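Sulfatase (Bacteroides fragilis CAG:558, PDB 6USS) probably hydrolyses aryl sulfate esters as a calcium-dependent gut bacterial arylsulfatase, here in a form with its catalytic residue replaced. Local coordinates at residues Y384-E389 and S406-L411; Q145-A150 and K397-I402. The protein carries 1 engineered substitution. One frame throughout, in Å; residues are numbered along the deposited sequence.

How the contacts relate
Contacts 1 and 2 lie with their centres about 16 Å apart, and helix 383-390 joins them: its Ser386 and Glu389 face residues 406-411, while Tyr384 and Leu388 of the same helix reach the residues of contact 2. Tyr384 OH lies 2.8 Å from Thr147 O, a probable hydrogen bond, and Leu388 CD2 packs 3.4 Å from Leu149 CD1. Along the chain the segments alternate, with 397-402 falling in the loop between the two segments of contact 1. Both contacts are away from the calcium ion, which Asp42, Asp43, Asp322, Asn323 and the engineered Cys88 surround.

Contact 1 (Y384-E389 and S406-L411); sequences YPSILE and SFIPLL
The start of helix 408-412 meets the flank of helix 383-390, with Ser386 and Ser406 closest at the backbone, their CA atoms 4.5 Å apart. Ser386 OG accepts the backbone N-H of Phe407, the N-cap residue; Phe407 N lies 3.0 Å from Ser386 OG and the bond is nearly straight (167°). The same hydroxyl also bonds Asp382 O, just before its own helix, so one oxygen serves both that backbone and the N-cap of helix 408-412. With chi1 at 49°, Phe407 CG lies between the backbone N and carbonyl carbon, which brings one ring face against Ser386: OG sits over the ring centre, and CB makes a CH-pi contact 3.7 Å from the centroid. The Phe407 ring also meets Phe383 edge-to-face and touches Met360 of strand 357-363, and Leu411 packs on Val77 and Phe79 of strand 77-83, both strands of the mixed sheet. An ST turn leads into the helix: Ser406 OG accepts from Ile408 N at 3.3 Å. That hydroxyl in turn donates to Glu389 OE1, 2.7 Å from Ser406 OG, meeting the carboxylate from above its plane. Glu389 runs extended past Ile408 in the opposite sense, its CD 3.6 Å from Ile408 CG1, while Ile408 CD1 reaches Ser386 CB.

Contact 2 (Q145-A150 and K397-I402); sequences QATSLA and KTVQPI
Residues 145-147 and 397-400 run in nearly opposite directions, 156° apart end to end, with the CA atoms of Ala146 and Gln400 separated by 5.4 Å and those of Thr147 and Thr398 by 5.3 Å. Side chains supply one partner in each of the three hydrogen bonds joining them. The carboxamide of Gln400 grips Thr147 through both of its polar atoms: OE1 accepts from Thr147 N at 2.9 Å, with the donor 45° above the carbonyl plane, and NE2 donates to Thr147 O at 3.2 Å. Its chain bends at chi2 (-71°), which folds the amide back against Ala146, whose CB is 3.5 Å from Gln400 CD. In return, Thr147 OG1 accepts from Val399 N at 3.0 Å in a nearly straight bond. Val399 CG2 lies against this backbone, 3.6 Å from Ala146 CA, and the Thr147 and Thr398 side chains cross at about a right angle. Thr97 O of helix 88-97 also accepts from Gln400 NE2, while Thr398 and Ile402 touch helix 383-390. Loop 397-402 runs beside residues 145-147, which lead from strand 143-145 into helix 149-155, whose Ile152 touches both Thr147 and Thr398.

Contact 1 (Y384-E389 and S406-L411)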
ATOM      1  N   TYR A 384     -18.477   4.185   8.982  1.00 12.69           N
ATOM      2  CA  TYR A 384     -18.127   3.434   7.775  1.00 17.04           C
ATOM      3  C   TYR A 384     -19.118   3.679   6.637  1.00 18.69           C
ATOM      4  O   TYR A 384     -18.706   4.200   5.583  1.00 14.28           O
ATOM      5  CB  TYR A 384     -17.982   1.956   8.136  1.00 16.07           C
ATOM      6  CG  TYR A 384     -17.597   0.965   7.070  1.00 14.63           C
ATOM      7  CD1 TYR A 384     -18.448   0.670   6.012  1.00 17.05           C
ATOM      8  CD2 TYR A 384     -16.406   0.252   7.177  1.00 16.58           C
ATOM      9  CE1 TYR A 384     -18.103  -0.279   5.066  1.00 16.70           C
ATOM     10  CE2 TYR A 384     -16.055  -0.703   6.259  1.00 15.37           C
ATOM     11  CZ  TYR A 384     -16.903  -0.969   5.202  1.00 18.45           C
ATOM     12  OH  TYR A 384     -16.541  -1.921   4.280  1.00 17.46           O
ATOM     13  N   PRO A 385     -20.420   3.365   6.774  1.00 20.10           N
ATOM     14  CA  PRO A 385     -21.359   3.742   5.701  1.00 19.05           C
ATOM     15  C   PRO A 385     -21.394   5.233   5.443  1.00 16.02           C
ATOM     16  O   PRO A 385     -21.615   5.628   4.300  1.00 16.30           O
ATOM     17  CB  PRO A 385     -22.728   3.258   6.215  1.00 20.35           C
ATOM     18  CG  PRO A 385     -22.456   2.441   7.421  1.00 18.50           C
ATOM     19  CD  PRO A 385     -21.143   2.886   7.968  1.00 15.47           C
ATOM     20  N   SER A 386     -21.198   6.076   6.468  1.00 17.57           N
ATOM     21  CA  SER A 386     -21.342   7.521   6.268  1.00 20.05           C
ATOM     22  C   SER A 386     -20.220   8.072   5.405  1.00 19.60           C
ATOM     23  O   SER A 386     -20.449   8.914   4.529  1.00 20.99           O
ATOM     24  CB  SER A 386     -21.376   8.262   7.603  1.00 14.30           C
ATOM     25  OG  SER A 386     -22.367   7.728   8.458  1.00 18.15           O
ATOM     26  N   ILE A 387     -18.997   7.603   5.628  1.00 20.99           N
ATOM     27  CA  ILE A 387     -17.875   8.123   4.863  1.00 18.09           C
ATOM     28  C   ILE A 387     -17.962   7.647   3.408  1.00 21.45           C
ATOM     29  O   ILE A 387     -17.704   8.415   2.475  1.00 19.57           O
ATOM     30  CB  ILE A 387     -16.557   7.733   5.564  1.00 14.54           C
ATOM     31  CG1 ILE A 387     -16.345   8.652   6.775  1.00 14.84           C
ATOM     32  CG2 ILE A 387     -15.391   7.797   4.583  1.00 14.84           C
ATOM     33  CD1 ILE A 387     -15.419   8.130   7.864  1.00 15.10           C
ATOM     34  N   LEU A 388     -18.378   6.394   3.190  1.00 17.30           N
ATOM     35  CA  LEU A 388     -18.579   5.905   1.830  1.00 19.97           C
ATOM     36  C   LEU A 388     -19.657   6.705   1.102  1.00 23.46           C
ATOM     37  O   LEU A 388     -19.537   6.955  -0.109  1.00 20.29           O
ATOM     38  CB  LEU A 388     -18.929   4.419   1.870  1.00 17.76           C
ATOM     39  CG  LEU A 388     -17.779   3.574   2.436  1.00 18.83           C
ATOM     40  CD1 LEU A 388     -18.175   2.119   2.542  1.00 18.80           C
ATOM     41  CD2 LEU A 388     -16.500   3.744   1.615  1.00 12.35           C
ATOM     42  N   GLU A 389     -20.719   7.099   1.817  1.00 17.11           N
ATOM     43  CA  GLU A 389     -21.778   7.900   1.213  1.00 20.12           C
ATOM     44  C   GLU A 389     -21.301   9.319   0.931  1.00 22.17           C
ATOM     45  O   GLU A 389     -21.658   9.910  -0.095  1.00 17.11           O
ATOM     46  CB  GLU A 389     -23.007   7.918   2.122  1.00 20.40           C
ATOM     47  CG  GLU A 389     -24.127   8.853   1.663  1.00 18.12           C
ATOM     48  CD  GLU A 389     -25.440   8.618   2.419  1.00 31.28           C
ATOM     49  OE1 GLU A 389     -25.489   7.704   3.288  1.00 26.82           O
ATOM     50  OE2 GLU A 389     -26.431   9.334   2.129  1.00 28.09           O
ATOM     51  N   SER A 406     -25.794   4.896   8.337  1.00 17.96           N
ATOM     52  CA  SER A 406     -25.382   6.220   7.887  1.00 19.04           C
ATOM     53  C   SER A 406     -26.045   7.317   8.715  1.00 22.18           C
ATOM     54  O   SER A 406     -27.244   7.253   9.004  1.00 24.99           O
ATOM     55  CB  SER A 406     -25.717   6.402   6.419  1.00 14.37           C
ATOM     56  OG  SER A 406     -25.208   7.633   5.981  1.00 19.81           O
ATOM     57  N   PHE A 407     -25.252   8.303   9.142  1.00 14.80           N
ATOM     58  CA  PHE A 407     -25.794   9.474   9.807  1.00 13.69           C
ATOM     59  C   PHE A 407     -25.852  10.673   8.875  1.00 20.20           C
ATOM     60  O   PHE A 407     -26.067  11.797   9.337  1.00 19.32           O
ATOM     61  CB  PHE A 407     -25.007   9.818  11.082  1.00 17.40           C
ATOM     62  CG  PHE A 407     -23.495   9.867  10.920  1.00 18.64           C
ATOM     63  CD1 PHE A 407     -22.873  10.942  10.290  1.00 16.64           C
ATOM     64  CD2 PHE A 407     -22.691   8.866  11.464  1.00 16.64           C
ATOM     65  CE1 PHE A 407     -21.477  11.000  10.150  1.00 12.92           C
ATOM     66  CE2 PHE A 407     -21.286   8.919  11.333  1.00 18.95           C
ATOM     67  CZ  PHE A 407     -20.681   9.991  10.675  1.00 13.79           C
ATOM     68  N   ILE A 408     -25.678  10.457   7.573  1.00 17.61           N
ATOM     69  CA  ILE A 408     -25.835  11.520   6.581  1.00 20.02           C
ATOM     70  C   ILE A 408     -27.219  12.158   6.731  1.00 19.91           C
ATOM     71  O   ILE A 408     -27.344  13.384   6.562  1.00 19.86           O
ATOM     72  CB  ILE A 408     -25.599  10.994   5.150  1.00 22.54           C
ATOM     73  CG1 ILE A 408     -24.113  10.958   4.794  1.00 17.34           C
ATOM     74  CG2 ILE A 408     -26.215  11.915   4.120  1.00 18.02           C
ATOM     75  CD1 ILE A 408     -23.211  10.446   5.868  1.00 23.26           C
ATOM     76  N   PRO A 409     -28.286  11.407   7.040  1.00 19.73           N
ATOM     77  CA  PRO A 409     -29.576  12.081   7.287  1.00 22.39           C
ATOM     78  C   PRO A 409     -29.552  13.028   8.474  1.00 21.64           C
ATOM     79  O   PRO A 409     -30.358  13.965   8.504  1.00 24.21           O
ATOM     80  CB  PRO A 409     -30.561  10.919   7.501  1.00 18.04           C
ATOM     81  CG  PRO A 409     -30.007   9.834   6.697  1.00 21.29           C
ATOM     82  CD  PRO A 409     -28.489   9.958   6.820  1.00 20.71           C
ATOM     83  N   LEU A 410     -28.663  12.831   9.453  1.00 22.35           N
ATOM     84  CA  LEU A 410     -28.522  13.843  10.495  1.00 17.89           C
ATOM     85  C   LEU A 410     -27.762  15.050   9.976  1.00 14.49           C
ATOM     86  O   LEU A 410     -28.090  16.189  10.326  1.00 18.81           O
ATOM     87  CB  LEU A 410     -27.826  13.257  11.721  1.00 17.91           C
ATOM     88  CG  LEU A 410     -28.540  12.059  12.344  1.00 18.21           C
ATOM     89  CD1 LEU A 410     -27.639  11.332  13.339  1.00 15.20           C
ATOM     90  CD2 LEU A 410     -29.834  12.512  12.995  1.00 15.59           C
ATOM     91  N   LEU A 411     -26.766  14.825   9.121  1.00 16.25           N
ATOM     92  CA  LEU A 411     -25.986  15.942   8.593  1.00 20.00           C
ATOM     93  C   LEU A 411     -26.838  16.849   7.710  1.00 21.28           C
ATOM     94  O   LEU A 411     -26.629  18.066   7.670  1.00 17.29           O
ATOM     95  CB  LEU A 411     -24.785  15.416   7.816  1.00 12.03           C
ATOM     96  CG  LEU A 411     -23.777  14.679   8.690  1.00 17.73           C
ATOM     97  CD1 LEU A 411     -22.783  13.959   7.798  1.00 17.89           C
ATOM     98  CD2 LEU A 411     -23.070  15.631   9.649  1.00 12.39           C
TER

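Contact 2 (Q145-A150 and K397-I402)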
ATOM      1  N   GLN A 145     -12.199 -11.170   9.675  1.00 16.91           N
ATOM      2  CA  GLN A 145     -11.963 -10.808   8.281  1.00 18.05           C
ATOM      3  C   GLN A 145     -13.013  -9.797   7.847  1.00 21.06           C
ATOM      4  O   GLN A 145     -14.204  -9.973   8.127  1.00 22.10           O
ATOM      5  CB  GLN A 145     -12.015 -12.029   7.364  1.00 17.37           C
ATOM      6  CG  GLN A 145     -11.909 -11.661   5.870  1.00 21.36           C
ATOM      7  CD  GLN A 145     -11.970 -12.864   4.924  1.00 24.57           C
ATOM      8  OE1 GLN A 145     -12.207 -13.997   5.352  1.00 25.17           O
ATOM      9  NE2 GLN A 145     -11.752 -12.616   3.630  1.00 18.39           N
ATOM     10  N   ALA A 146     -12.576  -8.736   7.179  1.00 18.12           N
ATOM     11  CA  ALA A 146     -13.528  -7.707   6.785  1.00 22.27           C
ATOM     12  C   ALA A 146     -12.972  -6.902   5.623  1.00 20.37           C
ATOM     13  O   ALA A 146     -11.756  -6.771   5.457  1.00 20.06           O
ATOM     14  CB  ALA A 146     -13.885  -6.773   7.950  1.00 16.46           C
ATOM     15  N   THR A 147     -13.893  -6.377   4.820  1.00 18.74           N
ATOM     16  CA  THR A 147     -13.565  -5.474   3.729  1.00 16.70           C
ATOM     17  C   THR A 147     -13.348  -4.073   4.298  1.00 21.18           C
ATOM     18  O   THR A 147     -14.266  -3.487   4.888  1.00 19.86           O
ATOM     19  CB  THR A 147     -14.690  -5.489   2.700  1.00 16.34           C
ATOM     20  OG1 THR A 147     -14.802  -6.813   2.161  1.00 22.01           O
ATOM     21  CG2 THR A 147     -14.399  -4.513   1.581  1.00 17.51           C
ATOM     22  N   SER A 148     -12.132  -3.552   4.131  1.00 18.15           N
ATOM     23  CA  SER A 148     -11.710  -2.324   4.788  1.00 17.50           C
ATOM     24  C   SER A 148     -12.348  -1.091   4.168  1.00 21.03           C
ATOM     25  O   SER A 148     -12.522  -1.005   2.949  1.00 20.89           O
ATOM     26  CB  SER A 148     -10.194  -2.171   4.736  1.00 19.03           C
ATOM     27  OG  SER A 148      -9.807  -0.984   5.427  1.00 18.54           O
ATOM     28  N   LEU A 149     -12.671  -0.123   5.028  1.00 17.07           N
ATOM     29  CA  LEU A 149     -13.205   1.147   4.557  1.00 17.17           C
ATOM     30  C   LEU A 149     -12.248   1.839   3.584  1.00 19.83           C
ATOM     31  O   LEU A 149     -12.688   2.437   2.594  1.00 16.65           O
ATOM     32  CB  LEU A 149     -13.511   2.039   5.756  1.00 15.42           C
ATOM     33  CG  LEU A 149     -13.827   3.523   5.543  1.00 14.88           C
ATOM     34  CD1 LEU A 149     -15.093   3.762   4.735  1.00 14.51           C
ATOM     35  CD2 LEU A 149     -13.941   4.198   6.883  1.00 11.73           C
ATOM     36  N   ALA A 150     -10.934   1.773   3.850  1.00 19.33           N
ATOM     37  CA  ALA A 150      -9.963   2.435   2.981  1.00 18.86           C
ATOM     38  C   ALA A 150      -9.812   1.719   1.647  1.00 21.85           C
ATOM     39  O   ALA A 150      -9.500   2.363   0.635  1.00 24.35           O
ATOM     40  CB  ALA A 150      -8.600   2.529   3.671  1.00 19.60           C
ATOM     41  N   LYS A 397     -19.843  -3.875  -2.178  1.00 23.08           N
ATOM     42  CA  LYS A 397     -20.016  -5.161  -1.528  1.00 22.30           C
ATOM     43  C   LYS A 397     -18.928  -5.354  -0.478  1.00 26.00           C
ATOM     44  O   LYS A 397     -17.810  -4.850  -0.618  1.00 25.07           O
ATOM     45  CB  LYS A 397     -19.931  -6.305  -2.532  1.00 25.27           C
ATOM     46  CG  LYS A 397     -20.728  -6.109  -3.801  1.00 31.86           C
ATOM     47  CD  LYS A 397     -21.583  -7.343  -4.052  1.00 44.80           C
ATOM     48  CE  LYS A 397     -22.852  -7.020  -4.809  1.00 52.71           C
ATOM     49  NZ  LYS A 397     -23.911  -8.034  -4.559  1.00 42.38           N
ATOM     50  N   THR A 398     -19.252  -6.120   0.560  1.00 20.19           N
ATOM     51  CA  THR A 398     -18.343  -6.372   1.665  1.00 17.49           C
ATOM     52  C   THR A 398     -18.415  -7.848   2.031  1.00 21.07           C
ATOM     53  O   THR A 398     -19.465  -8.474   1.880  1.00 19.18           O
ATOM     54  CB  THR A 398     -18.721  -5.508   2.876  1.00 21.62           C
ATOM     55  OG1 THR A 398     -20.132  -5.617   3.099  1.00 23.68           O
ATOM     56  CG2 THR A 398     -18.402  -4.038   2.627  1.00 24.35           C
ATOM     57  N   VAL A 399     -17.300  -8.410   2.521  1.00 21.66           N
ATOM     58  CA  VAL A 399     -17.357  -9.797   2.991  1.00 18.19           C
ATOM     59  C   VAL A 399     -18.157  -9.904   4.280  1.00 18.47           C
ATOM     60  O   VAL A 399     -18.781 -10.938   4.541  1.00 24.42           O
ATOM     61  CB  VAL A 399     -15.949 -10.408   3.176  1.00 25.46           C
ATOM     62  CG1 VAL A 399     -15.187 -10.460   1.839  1.00 13.62           C
ATOM     63  CG2 VAL A 399     -15.148  -9.663   4.250  1.00 19.47           C
ATOM     64  N   GLN A 400     -18.154  -8.861   5.106  1.00 16.21           N
ATOM     65  CA  GLN A 400     -18.795  -8.882   6.410  1.00 16.53           C
ATOM     66  C   GLN A 400     -20.064  -8.039   6.391  1.00 18.25           C
ATOM     67  O   GLN A 400     -20.159  -7.081   5.612  1.00 17.86           O
ATOM     68  CB  GLN A 400     -17.856  -8.331   7.496  1.00 18.13           C
ATOM     69  CG  GLN A 400     -17.755  -6.798   7.535  1.00 17.66           C
ATOM     70  CD  GLN A 400     -16.992  -6.203   6.338  1.00 18.93           C
ATOM     71  OE1 GLN A 400     -16.657  -6.904   5.376  1.00 17.29           O
ATOM     72  NE2 GLN A 400     -16.701  -4.910   6.411  1.00 14.18           N
ATOM     73  N   PRO A 401     -21.045  -8.352   7.242  1.00 17.75           N
ATOM     74  CA  PRO A 401     -22.220  -7.474   7.366  1.00 19.57           C
ATOM     75  C   PRO A 401     -21.820  -6.107   7.893  1.00 19.86           C
ATOM     76  O   PRO A 401     -20.846  -5.971   8.633  1.00 19.24           O
ATOM     77  CB  PRO A 401     -23.117  -8.202   8.377  1.00 13.98           C
ATOM     78  CG  PRO A 401     -22.541  -9.559   8.527  1.00 15.14           C
ATOM     79  CD  PRO A 401     -21.076  -9.442   8.225  1.00 14.27           C
ATOM     80  N   ILE A 402     -22.585  -5.088   7.507  1.00 20.49           N
ATOM     81  CA  ILE A 402     -22.327  -3.719   7.943  1.00 24.00           C
ATOM     82  C   ILE A 402     -23.366  -3.344   8.991  1.00 22.71           C
ATOM     83  O   ILE A 402     -24.541  -3.133   8.665  1.00 23.67           O
ATOM     84  CB  ILE A 402     -22.340  -2.732   6.774  1.00 22.80           C
ATOM     85  CG1 ILE A 402     -21.358  -3.198   5.705  1.00 22.94           C
ATOM     86  CG2 ILE A 402     -21.957  -1.343   7.259  1.00 21.01           C
ATOM     87  CD1 ILE A 402     -19.934  -3.118   6.152  1.00 19.71           C
TER